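Local coordinates for protein beta-ketoacyl synthase (PDB 4CW4) that condenses acetyl-CoA with malonyl-ACP to give acetoacetyl-ACP, the primer of bacterial fatty acid synthesis, as a homodimeric ketosynthase, at residues A[265-268]-A[269-273]. Residues are numbered along the deposited sequence; the frame is centred on the assembly and turned at random.
Sequences TDFI and NAYVL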
loop_
_atom_site.group_PDB
_atom_site.type_symbol
_atom_site.label_atom_id
_atom_site.label_comp_id
_atom_site.label_asym_id
_atom_site.label_seq_id
_atom_site.Cartn_x
_atom_site.Cartn_y
_atom_site.Cartn_z
ATOM N N THR A 265 9.357 -3.906 1.752
ATOM C CA THR A 265 9.945 -2.926 2.661
ATOM C C THR A 265 10.332 -3.581 3.993
ATOM O O THR A 265 11.452 -3.426 4.485
ATOM C CB THR A 265 8.893 -1.828 2.960
ATOM O OG1 THR A 265 8.360 -1.369 1.715
ATOM C CG2 THR A 265 9.511 -0.688 3.760
ATOM N N ASP A 266 9.389 -4.307 4.585
ATOM C CA ASP A 266 9.619 -4.918 5.883
ATOM C C ASP A 266 10.809 -5.878 5.854
ATOM O O ASP A 266 11.575 -5.950 6.804
ATOM C CB ASP A 266 8.367 -5.680 6.340
ATOM C CG ASP A 266 7.132 -4.797 6.462
ATOM O OD1 ASP A 266 7.251 -3.596 6.787
ATOM O OD2 ASP A 266 6.021 -5.327 6.217
ATOM N N PHE A 267 10.957 -6.638 4.771
ATOM C CA PHE A 267 12.069 -7.580 4.671
ATOM C C PHE A 267 13.416 -6.849 4.653
ATOM O O PHE A 267 14.403 -7.346 5.164
ATOM C CB PHE A 267 11.933 -8.460 3.424
ATOM C CG PHE A 267 11.281 -9.787 3.693
ATOM C CD1 PHE A 267 10.189 -9.890 4.533
ATOM C CD2 PHE A 267 11.777 -10.945 3.116
ATOM C CE1 PHE A 267 9.598 -11.101 4.795
ATOM C CE2 PHE A 267 11.189 -12.183 3.395
ATOM C CZ PHE A 267 10.098 -12.255 4.239
ATOM N N ILE A 268 13.467 -5.671 4.065
ATOM C CA ILE A 268 14.723 -4.926 4.054
ATOM C C ILE A 268 15.121 -4.464 5.462
ATOM O O ILE A 268 16.276 -4.605 5.858
ATOM C CB ILE A 268 14.648 -3.741 3.087
ATOM C CG1 ILE A 268 14.572 -4.254 1.648
ATOM C CG2 ILE A 268 15.857 -2.817 3.218
ATOM C CD1 ILE A 268 14.156 -3.196 0.665
ATOM N N ASN A 269 14.184 -3.909 6.224
ATOM C CA ASN A 269 14.485 -3.544 7.608
ATOM C C ASN A 269 14.917 -4.747 8.455
ATOM O O ASN A 269 15.877 -4.655 9.211
ATOM C CB ASN A 269 13.286 -2.866 8.265
ATOM C CG ASN A 269 12.968 -1.535 7.644
ATOM O OD1 ASN A 269 13.873 -0.749 7.327
ATOM N ND2 ASN A 269 11.677 -1.256 7.476
ATOM N N ALA A 270 14.199 -5.860 8.307
ATOM C CA ALA A 270 14.341 -7.022 9.173
ATOM C C ALA A 270 15.532 -7.904 8.859
ATOM O O ALA A 270 16.078 -8.528 9.760
ATOM C CB ALA A 270 13.091 -7.849 9.121
ATOM N N TYR A 271 15.901 -7.995 7.580
ATOM C CA TYR A 271 16.867 -9.014 7.156
ATOM C C TYR A 271 18.051 -8.477 6.384
ATOM O O TYR A 271 19.035 -9.184 6.230
ATOM C CB TYR A 271 16.163 -10.073 6.316
ATOM C CG TYR A 271 14.971 -10.679 7.025
ATOM C CD1 TYR A 271 15.075 -11.176 8.330
ATOM C CD2 TYR A 271 13.742 -10.758 6.394
ATOM C CE1 TYR A 271 13.967 -11.717 8.983
ATOM C CE2 TYR A 271 12.637 -11.306 7.028
ATOM C CZ TYR A 271 12.753 -11.783 8.326
ATOM O OH TYR A 271 11.648 -12.336 8.934
ATOM N N VAL A 272 17.964 -7.245 5.902
ATOM C CA VAL A 272 19.052 -6.671 5.090
ATOM C C VAL A 272 19.807 -5.571 5.844
ATOM O O VAL A 272 21.005 -5.672 6.047
ATOM C CB VAL A 272 18.525 -6.156 3.729
ATOM C CG1 VAL A 272 19.666 -5.637 2.843
ATOM C CG2 VAL A 272 17.743 -7.259 3.022
ATOM N N LEU A 273 19.097 -4.542 6.291
ATOM C CA LEU A 273 19.742 -3.393 6.924
ATOM C C LEU A 273 19.741 -3.440 8.446
ATOM O O LEU A 273 20.564 -2.784 9.073
ATOM C CB LEU A 273 19.044 -2.105 6.508
ATOM C CG LEU A 273 18.943 -1.862 5.007
ATOM C CD1 LEU A 273 18.271 -0.518 4.760
ATOM C CD2 LEU A 273 20.309 -1.889 4.377
#
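Toward the C-terminal part of helix 263-273, F267 O and I268 O accept backbone bonds from Y271 N and from V272 N and L273 N, and the regular i-to-i+4 pattern, seen in A270 N to D266 O at 3.0 Å, widens into a pi-type turn. The evidence is the double acceptor at I268 O. V272 N reaches it at 3.1 Å from above the carbonyl plane, by a bent bond. L273 N, five residues on, lies 2.9 Å from I268 O, and its N-H points almost straight at the oxygen (175°). The phi of Y271 departs from regular helical values as the turn opens.

One turn apart, F267 and Y271 form a T-shaped pair. Their planes stand at 89° and the centroids lie 4.9 Å apart. The CD2-CE2 edge of Y271 supplies the contact, with CE2 over the centre of one F267 face, while A270 CB covers a face of the tyrosine ring. Beyond the pair, Y271 OH hydrogen-bonds to K401 O of the second subunit, and the F267 ring meets H188 edge-to-face.

On another side of the helix, I268 and L273 run alongside each other. With CG2 anti to the backbone N (CG1 at chi1 -68°), I268 directs that methyl to L273 CD1, 3.7 Å away.

The polar ends find partners beyond these residues: N269 ND2 bonds to T279 OG1, D266 OD2 to S262 OG, and D266 OD1 to N543 ND2 of the second subunit. The chemistry thus serves two settings: I268 and L273 pack against V224 and helix 190-204 within their own subunit, whereas D266, A270 and Y271 meet the second subunit at the homodimer interface. The widened turn gives one buried carbonyl two N-H donors.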